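Local structure of TCP pilus virulence regulatory protein (Vibrio cholerae, 4MLO) at residues A[149-152]-A[153-156]. The protein activates transcription of virulence genes in Vibrio cholerae as an AraC-family regulator, probably by binding DNA through its helix-turn-helix part, and carries a bound fatty acid, palmitoleic acid. Numbering follows the deposited sequence.
Sequences SGFF and SKVE
Two successive turns of the α-helix 141-159, in the cupin-like part of the protein, meet here through i to i+4 backbone bonds and the side chains beside them. Ser149 O takes two bonds from Ser153, from opposite faces of its carbonyl plane: the amide N at 2.9 Å and the hydroxyl OG at 2.9 Å. The hydroxyl lies above the plane, turned back over the preceding turn because OG stands anti to the carbonyl carbon (chi1 -72°). Further along, Lys154 N bonds to Gly150 O, Val155 N to Phe151 O and Glu156 N to Phe152 O, the last at 2.8 Å. The Phe151 ring is flanked by two aliphatic groups, both approaching obliquely: Lys154 CE lies 4.0 Å from CD1, and Val155 CG2 lies 3.9 Å from CE2. Trp117 of strand 114-118 meets the same ring edge-to-face, while Phe152 packs on Met32 of strand 31-35, so this face of the helix lies against the sheet. Glu156 ties the helix to residues outside it: OE1 forms a salt bridge with Arg105, and OE2 accepts hydrogen bonds from the backbone N of Phe163 and of Ile164. Lys154 leaves the backbone with CG between N and the carbonyl carbon (chi1 58°), then runs extended back along the helix to a salt bridge with Asp123; on the way its CG passes 3.3 Å from Phe151 O.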
loop_
_atom_site.group_PDB
_atom_site.type_symbol
_atom_site.label_atom_id
_atom_site.label_comp_id
_atom_site.label_asym_id
_atom_site.label_seq_id
_atom_site.Cartn_x
_atom_site.Cartn_y
_atom_site.Cartn_z
ATOM N N SER A 149 -3.182 -7.230 -15.494
ATOM C CA SER A 149 -4.525 -7.773 -15.346
ATOM C C SER A 149 -4.484 -9.288 -15.151
ATOM O O SER A 149 -5.206 -9.828 -14.307
ATOM C CB SER A 149 -5.408 -7.385 -16.545
ATOM O OG SER A 149 -4.850 -7.814 -17.764
ATOM N N GLY A 150 -3.640 -9.995 -15.905
ATOM C CA GLY A 150 -3.553 -11.437 -15.730
ATOM C C GLY A 150 -2.963 -11.820 -14.381
ATOM O O GLY A 150 -3.390 -12.796 -13.756
ATOM N N PHE A 151 -1.983 -11.048 -13.910
ATOM C CA PHE A 151 -1.364 -11.313 -12.609
ATOM C C PHE A 151 -2.381 -11.144 -11.482
ATOM O O PHE A 151 -2.554 -12.032 -10.638
ATOM C CB PHE A 151 -0.170 -10.377 -12.407
ATOM C CG PHE A 151 0.745 -10.788 -11.275
ATOM C CD1 PHE A 151 1.845 -11.580 -11.514
ATOM C CD2 PHE A 151 0.482 -10.408 -9.981
ATOM C CE1 PHE A 151 2.673 -11.963 -10.470
ATOM C CE2 PHE A 151 1.300 -10.799 -8.950
ATOM C CZ PHE A 151 2.388 -11.576 -9.202
ATOM N N PHE A 152 -3.076 -10.012 -11.464
ATOM C CA PHE A 152 -4.097 -9.787 -10.452
ATOM C C PHE A 152 -5.206 -10.819 -10.564
ATOM O O PHE A 152 -5.724 -11.292 -9.548
ATOM C CB PHE A 152 -4.678 -8.378 -10.586
ATOM C CG PHE A 152 -3.679 -7.263 -10.371
ATOM C CD1 PHE A 152 -2.572 -7.437 -9.562
ATOM C CD2 PHE A 152 -3.865 -6.026 -10.973
ATOM C CE1 PHE A 152 -1.664 -6.417 -9.367
ATOM C CE2 PHE A 152 -2.942 -4.990 -10.770
ATOM C CZ PHE A 152 -1.860 -5.189 -9.963
ATOM N N SER A 153 -5.597 -11.177 -11.792
ATOM C CA SER A 153 -6.623 -12.200 -11.964
ATOM C C SER A 153 -6.247 -13.529 -11.296
ATOM O O SER A 153 -7.091 -14.161 -10.648
ATOM C CB SER A 153 -6.916 -12.415 -13.448
ATOM O OG SER A 153 -7.634 -11.299 -13.936
ATOM N N LYS A 154 -5.022 -14.016 -11.504
ATOM C CA LYS A 154 -4.691 -15.315 -10.916
ATOM C C LYS A 154 -4.514 -15.216 -9.405
ATOM O O LYS A 154 -4.857 -16.167 -8.691
ATOM C CB LYS A 154 -3.468 -15.935 -11.593
ATOM C CG LYS A 154 -2.178 -15.148 -11.569
ATOM C CD LYS A 154 -1.189 -15.788 -12.543
ATOM C CE LYS A 154 0.166 -15.105 -12.504
ATOM N NZ LYS A 154 1.112 -15.658 -13.526
ATOM N N VAL A 155 -4.043 -14.076 -8.886
ATOM C CA VAL A 155 -4.038 -13.866 -7.429
ATOM C C VAL A 155 -5.460 -13.872 -6.877
ATOM O O VAL A 155 -5.732 -14.473 -5.835
ATOM C CB VAL A 155 -3.305 -12.566 -7.063
ATOM C CG1 VAL A 155 -3.369 -12.305 -5.565
ATOM C CG2 VAL A 155 -1.879 -12.644 -7.531
ATOM N N GLU A 156 -6.387 -13.178 -7.545
ATOM C CA GLU A 156 -7.763 -13.167 -7.062
ATOM C C GLU A 156 -8.357 -14.572 -7.075
ATOM O O GLU A 156 -9.072 -14.957 -6.144
ATOM C CB GLU A 156 -8.612 -12.207 -7.895
ATOM C CG GLU A 156 -8.246 -10.715 -7.689
ATOM C CD GLU A 156 -9.197 -9.779 -8.398
ATOM O OE1 GLU A 156 -9.871 -10.233 -9.361
ATOM O OE2 GLU A 156 -9.288 -8.590 -7.983
#